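Long-range contacts in CCHC-type domain-containing protein (Trypanosoma brucei brucei, PDB 7C45), which binds RNA and probably trims guide RNAs from the 3' end as an RNase D-type exonuclease, carrying zinc knuckles beside its nuclease fold: residues G55-V60 / C112-K117; F128-W133 / A246-Y251. All coordinates share one frame; numbering follows the deposited sequence.

How the contacts relate
Contact 1 comes first along the chain and is complete before contact 2 begins; their centres lie about 28 Å apart, their nearest atoms about 12 Å, and they do not touch. Contact 1 lies at the six-stranded mixed sheet of the exonuclease fold, where the start of strand 57-64 meets the end of helix 104-114. Contact 2 contains no strand: helix 124-136, which follows strand 121-123 at one edge of that sheet, is crossed by the short helix 245-251, just ahead of the first zinc site. One contact thus ties a helix to the nuclease sheet, while the other holds the nuclease fold against the segment leading into the zinc knuckles.

Contact 1 (G55-V60 / C112-K117); sequences GRISLV and CQLGVK
In the DEDD-type exonuclease fold of the RNase H clan, the start of strand 57-64 lies beside the C-terminal part of helix 104-114, and Gln113, near the C-terminal end of that helix, reaches across to the entering backbone. Its side chain is extended beyond CG, and the terminal amide uses both of its ends. Gln113 OE1 accepts the backbone N-H of Ile57, 2.8 Å from Ile57 N; the donor lies in the carbonyl plane on a lone pair, and the N-H...O angle is 159°. On the other side of the amide, NE2 donates an N-H to Gly55 O at 3.0 Å from Gln113 NE2, a less regular bond in which the donor sits 49° out of the plane of the Gly55 carbonyl. Two bonds fix the rotation of the amide, and glutamine suits the place because it offers an acceptor and a donor side by side to a backbone presenting the reverse pair.

Strand 57-64 pairs antiparallel with strand 37-44, which brings Asp41 and Glu43 to the calcium site. Ser58 and Leu59 both face Glu43 in a classic beta bulge; the backbone gripped by Gln113 leads into this strand, next to the metal-binding one.

Ile57 lies against one face of this amide. Its CG1 stands beside the backbone N (chi1 -72°), which carries that branch over the face of the Gln113 carboxamide, 3.3 Å from Ile57 CG1 to Gln113 OE1. The chain then runs on to Ile57 CD1, which meets Leu114 CG at 4.0 Å. The longer, CG1-CD1 branch serves both neighbours in turn, and its purely apolar surface suits a place between an amide face and a leucine. Leu114 also touches Phe83 and Val84 of helix 80-92.

Contact 2 (F128-W133 / A246-Y251); sequences FTAIQW and AWLERY
Leu248 of helix 245-251 reaches toward helix 124-136, and its CB is the first atom to meet the Trp133 indole. That methylene lies over the five-membered ring, 3.7 Å from Leu248 CB to the ring centroid and only 4° off the ring normal, a CH-pi contact made almost squarely on the face. With CG beside the backbone N (chi1 -76°), the chain then heads back along helix 124-136, toward its N-terminal end, and divides. Leu248 CD1 stays with the indole, 3.8 Å from Trp133 CD2 and close to CE3, with Thr129 CG2 at the margin of contact. Leu248 CD2 lies against Trp133 CB and CG and reaches Ala130 CA at 4.2 Å. Leucine suits the place because its forked end can touch an aromatic ring and the helix surface together, and the small Ala130 lets the branch come close to the backbone.

Here the axes of segments 128-133 and 246-251 cross at nearly a right angle (80°), 10.9 Å apart. The arrangement joins the helical part of the exonuclease fold to the chain that continues into the first zinc site, Cys258, Cys261, His266 and Cys271. Trp133 suits its place by offering a broad flat face plus an N-H: NE1 is hydrogen-bonded to Gly253 O, just past the crossing helix, a bond that would fix the rotation of the indole against Leu248.

At the far rim, Glu249 bends at chi2 and brings its carboxylate to the indole edge, with Glu249 CD 3.7 Å from Trp133 CZ2, a placement consistent with the slightly positive C-H edge.

Contact 1 (G55-V60 / C112-K117)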
loop_
_atom_site.group_PDB
_atom_site.type_symbol
_atom_site.label_atom_id
_atom_site.label_comp_id
_atom_site.label_asym_id
_atom_site.label_seq_id
_atom_site.Cartn_x
_atom_site.Cartn_y
_atom_site.Cartn_z
ATOM N N GLY A 55 0.907 -5.483 16.562
ATOM C CA GLY A 55 0.615 -5.188 17.951
ATOM C C GLY A 55 -0.657 -4.350 18.104
ATOM O O GLY A 55 -1.447 -4.176 17.181
ATOM N N ARG A 56 -0.849 -3.848 19.319
ATOM C CA ARG A 56 -2.063 -3.097 19.639
ATOM C C ARG A 56 -2.209 -1.917 18.688
ATOM O O ARG A 56 -1.263 -1.167 18.482
ATOM C CB ARG A 56 -1.985 -2.599 21.075
ATOM C CG ARG A 56 -3.225 -1.899 21.565
ATOM C CD ARG A 56 -3.022 -1.590 23.046
ATOM N NE ARG A 56 -4.126 -0.865 23.643
ATOM C CZ ARG A 56 -4.199 -0.578 24.931
ATOM N NH1 ARG A 56 -3.227 -0.973 25.757
ATOM N NH2 ARG A 56 -5.244 0.091 25.398
ATOM N N ILE A 57 -3.381 -1.779 18.074
ATOM C CA ILE A 57 -3.580 -0.673 17.141
ATOM C C ILE A 57 -3.413 0.651 17.870
ATOM O O ILE A 57 -3.997 0.870 18.934
ATOM C CB ILE A 57 -4.960 -0.753 16.485
ATOM C CG1 ILE A 57 -5.008 -1.905 15.478
ATOM C CG2 ILE A 57 -5.269 0.561 15.810
ATOM C CD1 ILE A 57 -6.380 -2.163 14.939
ATOM N N SER A 58 -2.603 1.539 17.294
ATOM C CA SER A 58 -2.406 2.880 17.832
ATOM C C SER A 58 -3.152 3.914 16.993
ATOM O O SER A 58 -4.002 4.649 17.502
ATOM C CB SER A 58 -0.914 3.206 17.885
ATOM O OG SER A 58 -0.682 4.508 18.383
ATOM N N LEU A 59 -2.841 3.962 15.705
ATOM C CA LEU A 59 -3.467 4.855 14.737
ATOM C C LEU A 59 -4.092 4.053 13.602
ATOM O O LEU A 59 -3.556 3.021 13.199
ATOM C CB LEU A 59 -2.435 5.827 14.140
ATOM C CG LEU A 59 -1.685 6.752 15.097
ATOM C CD1 LEU A 59 -0.615 7.568 14.363
ATOM C CD2 LEU A 59 -2.688 7.668 15.855
ATOM N N VAL A 60 -5.237 4.517 13.100
ATOM C CA VAL A 60 -5.724 4.149 11.774
ATOM C C VAL A 60 -5.740 5.423 10.944
ATOM O O VAL A 60 -6.253 6.446 11.402
ATOM C CB VAL A 60 -7.119 3.505 11.821
ATOM C CG1 VAL A 60 -7.655 3.284 10.393
ATOM C CG2 VAL A 60 -7.070 2.206 12.627
ATOM N N CYS A 112 -9.291 -8.992 14.201
ATOM C CA CYS A 112 -8.976 -9.485 15.542
ATOM C C CYS A 112 -9.249 -8.442 16.605
ATOM O O CYS A 112 -9.840 -8.747 17.648
ATOM C CB CYS A 112 -7.513 -9.882 15.628
ATOM S SG CYS A 112 -7.145 -11.404 14.801
ATOM N N GLN A 113 -8.767 -7.227 16.383
ATOM C CA GLN A 113 -8.822 -6.192 17.402
ATOM C C GLN A 113 -10.104 -5.383 17.355
ATOM O O GLN A 113 -10.624 -5.012 18.412
ATOM C CB GLN A 113 -7.613 -5.273 17.272
ATOM C CG GLN A 113 -6.309 -5.992 17.532
ATOM C CD GLN A 113 -5.142 -5.057 17.488
ATOM O OE1 GLN A 113 -5.160 -3.974 18.089
ATOM N NE2 GLN A 113 -4.125 -5.445 16.751
ATOM N N LEU A 114 -10.658 -5.128 16.166
ATOM C CA LEU A 114 -11.822 -4.265 16.068
ATOM C C LEU A 114 -13.097 -5.012 15.739
ATOM O O LEU A 114 -14.181 -4.439 15.895
ATOM C CB LEU A 114 -11.589 -3.164 15.011
ATOM C CG LEU A 114 -10.369 -2.258 15.222
ATOM C CD1 LEU A 114 -10.331 -1.097 14.242
ATOM C CD2 LEU A 114 -10.318 -1.757 16.659
ATOM N N GLY A 115 -12.998 -6.275 15.315
ATOM C CA GLY A 115 -14.159 -7.032 14.897
ATOM C C GLY A 115 -14.782 -6.551 13.608
ATOM O O GLY A 115 -15.978 -6.715 13.405
ATOM N N VAL A 116 -13.992 -5.956 12.727
ATOM C CA VAL A 116 -14.476 -5.392 11.479
ATOM C C VAL A 116 -13.778 -6.103 10.328
ATOM O O VAL A 116 -12.580 -6.383 10.392
ATOM C CB VAL A 116 -14.244 -3.868 11.430
ATOM C CG1 VAL A 116 -15.096 -3.162 12.484
ATOM C CG2 VAL A 116 -12.806 -3.550 11.674
ATOM N N LYS A 117 -14.548 -6.415 9.296
ATOM C CA LYS A 117 -14.049 -7.000 8.057
ATOM C C LYS A 117 -14.389 -6.067 6.902
ATOM O O LYS A 117 -15.576 -5.959 6.530
ATOM C CB LYS A 117 -14.671 -8.378 7.850
ATOM C CG LYS A 117 -14.275 -9.058 6.542
ATOM C CD LYS A 117 -14.882 -10.437 6.466
ATOM C CE LYS A 117 -14.500 -11.118 5.171
ATOM N NZ LYS A 117 -15.030 -12.509 5.084
#

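Contact 2 (F128-W133 / A246-Y251)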
loop_
_atom_site.group_PDB
_atom_site.type_symbol
_atom_site.label_atom_id
_atom_site.label_comp_id
_atom_site.label_asym_id
_atom_site.label_seq_id
_atom_site.Cartn_x
_atom_site.Cartn_y
_atom_site.Cartn_z
ATOM N N PHE A 128 0.386 -3.877 -8.194
ATOM C CA PHE A 128 1.696 -3.757 -8.828
ATOM C C PHE A 128 2.308 -5.126 -9.076
ATOM O O PHE A 128 2.867 -5.375 -10.149
ATOM C CB PHE A 128 2.630 -2.901 -7.981
ATOM C CG PHE A 128 3.942 -2.578 -8.662
ATOM C CD1 PHE A 128 4.008 -1.568 -9.610
ATOM C CD2 PHE A 128 5.087 -3.286 -8.366
ATOM C CE1 PHE A 128 5.203 -1.271 -10.238
ATOM C CE2 PHE A 128 6.290 -2.986 -8.986
ATOM C CZ PHE A 128 6.348 -1.979 -9.914
ATOM N N THR A 129 2.202 -6.038 -8.103
ATOM C CA THR A 129 2.704 -7.391 -8.334
ATOM C C THR A 129 1.984 -8.062 -9.498
ATOM O O THR A 129 2.623 -8.716 -10.325
ATOM C CB THR A 129 2.583 -8.225 -7.058
ATOM O OG1 THR A 129 3.425 -7.644 -6.069
ATOM C CG2 THR A 129 3.034 -9.662 -7.316
ATOM N N ALA A 130 0.657 -7.885 -9.602
ATOM C CA ALA A 130 -0.102 -8.546 -10.662
ATOM C C ALA A 130 0.365 -8.084 -12.032
ATOM O O ALA A 130 0.390 -8.871 -12.987
ATOM C CB ALA A 130 -1.599 -8.266 -10.492
ATOM N N ILE A 131 0.752 -6.819 -12.129
ATOM C CA ILE A 131 1.313 -6.294 -13.372
ATOM C C ILE A 131 2.624 -6.997 -13.687
ATOM O O ILE A 131 2.843 -7.470 -14.809
ATOM C CB ILE A 131 1.491 -4.770 -13.266
ATOM C CG1 ILE A 131 0.114 -4.090 -13.222
ATOM C CG2 ILE A 131 2.358 -4.214 -14.417
ATOM C CD1 ILE A 131 0.159 -2.612 -12.888
ATOM N N GLN A 132 3.515 -7.089 -12.694
ATOM C CA GLN A 132 4.771 -7.808 -12.913
ATOM C C GLN A 132 4.538 -9.268 -13.242
ATOM O O GLN A 132 5.315 -9.859 -13.997
ATOM C CB GLN A 132 5.683 -7.721 -11.688
ATOM C CG GLN A 132 5.835 -6.326 -11.189
ATOM C CD GLN A 132 6.122 -5.352 -12.295
ATOM O OE1 GLN A 132 7.027 -5.554 -13.117
ATOM N NE2 GLN A 132 5.352 -4.300 -12.339
ATOM N N TRP A 133 3.511 -9.873 -12.657
ATOM C CA TRP A 133 3.183 -11.253 -12.968
ATOM C C TRP A 133 2.745 -11.395 -14.421
ATOM O O TRP A 133 3.234 -12.273 -15.138
ATOM C CB TRP A 133 2.083 -11.754 -12.030
ATOM C CG TRP A 133 1.582 -13.105 -12.399
ATOM C CD1 TRP A 133 0.417 -13.420 -13.048
ATOM C CD2 TRP A 133 2.271 -14.328 -12.192
ATOM N NE1 TRP A 133 0.333 -14.781 -13.222
ATOM C CE2 TRP A 133 1.456 -15.356 -12.710
ATOM C CE3 TRP A 133 3.484 -14.653 -11.603
ATOM C CZ2 TRP A 133 1.836 -16.690 -12.655
ATOM C CZ3 TRP A 133 3.848 -15.968 -11.545
ATOM C CH2 TRP A 133 3.038 -16.972 -12.081
ATOM N N ALA A 246 -0.337 -19.472 -7.206
ATOM C CA ALA A 246 -1.599 -20.097 -7.578
ATOM C C ALA A 246 -2.736 -19.075 -7.609
ATOM O O ALA A 246 -3.589 -19.117 -8.500
ATOM C CB ALA A 246 -1.926 -21.245 -6.626
ATOM N N TRP A 247 -2.768 -18.148 -6.645
ATOM C CA TRP A 247 -3.803 -17.114 -6.694
ATOM C C TRP A 247 -3.608 -16.196 -7.899
ATOM O O TRP A 247 -4.584 -15.770 -8.518
ATOM C CB TRP A 247 -3.820 -16.303 -5.403
ATOM C CG TRP A 247 -4.370 -17.070 -4.257
ATOM C CD1 TRP A 247 -4.756 -18.386 -4.246
ATOM C CD2 TRP A 247 -4.635 -16.561 -2.955
ATOM N NE1 TRP A 247 -5.214 -18.727 -2.996
ATOM C CE2 TRP A 247 -5.156 -17.628 -2.193
ATOM C CE3 TRP A 247 -4.470 -15.317 -2.360
ATOM C CZ2 TRP A 247 -5.517 -17.471 -0.857
ATOM C CZ3 TRP A 247 -4.822 -15.173 -1.030
ATOM C CH2 TRP A 247 -5.331 -16.244 -0.295
ATOM N N LEU A 248 -2.364 -15.871 -8.238
ATOM C CA LEU A 248 -2.113 -15.061 -9.430
ATOM C C LEU A 248 -2.620 -15.772 -10.677
ATOM O O LEU A 248 -3.301 -15.170 -11.523
ATOM C CB LEU A 248 -0.620 -14.760 -9.548
ATOM C CG LEU A 248 -0.105 -13.675 -8.588
ATOM C CD1 LEU A 248 1.398 -13.646 -8.508
ATOM C CD2 LEU A 248 -0.598 -12.314 -8.991
ATOM N N GLU A 249 -2.290 -17.060 -10.806
ATOM C CA GLU A 249 -2.778 -17.828 -11.950
ATOM C C GLU A 249 -4.299 -17.786 -12.024
ATOM O O GLU A 249 -4.868 -17.639 -13.111
ATOM C CB GLU A 249 -2.283 -19.279 -11.880
ATOM C CG GLU A 249 -0.764 -19.455 -11.883
ATOM C CD GLU A 249 -0.183 -19.780 -13.264
ATOM O OE1 GLU A 249 -0.867 -19.505 -14.275
ATOM O OE2 GLU A 249 0.957 -20.295 -13.326
ATOM N N ARG A 250 -4.971 -17.877 -10.872
ATOM C CA ARG A 250 -6.428 -17.949 -10.851
ATOM C C ARG A 250 -7.075 -16.605 -11.173
ATOM O O ARG A 250 -7.970 -16.521 -12.022
ATOM C CB ARG A 250 -6.891 -18.447 -9.485
ATOM C CG ARG A 250 -8.373 -18.327 -9.252
ATOM C CD ARG A 250 -8.677 -18.912 -7.880
ATOM N NE ARG A 250 -10.077 -18.785 -7.514
ATOM C CZ ARG A 250 -10.567 -19.153 -6.338
ATOM N NH1 ARG A 250 -11.857 -19.006 -6.078
ATOM N NH2 ARG A 250 -9.754 -19.659 -5.419
ATOM N N TYR A 251 -6.643 -15.542 -10.502
ATOM C CA TYR A 251 -7.323 -14.257 -10.613
ATOM C C TYR A 251 -6.804 -13.389 -11.750
ATOM O O TYR A 251 -7.575 -12.610 -12.322
ATOM C CB TYR A 251 -7.205 -13.488 -9.289
ATOM C CG TYR A 251 -8.006 -14.146 -8.188
ATOM C CD1 TYR A 251 -9.347 -13.829 -7.999
ATOM C CD2 TYR A 251 -7.438 -15.105 -7.359
ATOM C CE1 TYR A 251 -10.099 -14.446 -7.020
ATOM C CE2 TYR A 251 -8.184 -15.717 -6.362
ATOM C CZ TYR A 251 -9.512 -15.385 -6.202
ATOM O OH TYR A 251 -10.263 -16.000 -5.231
#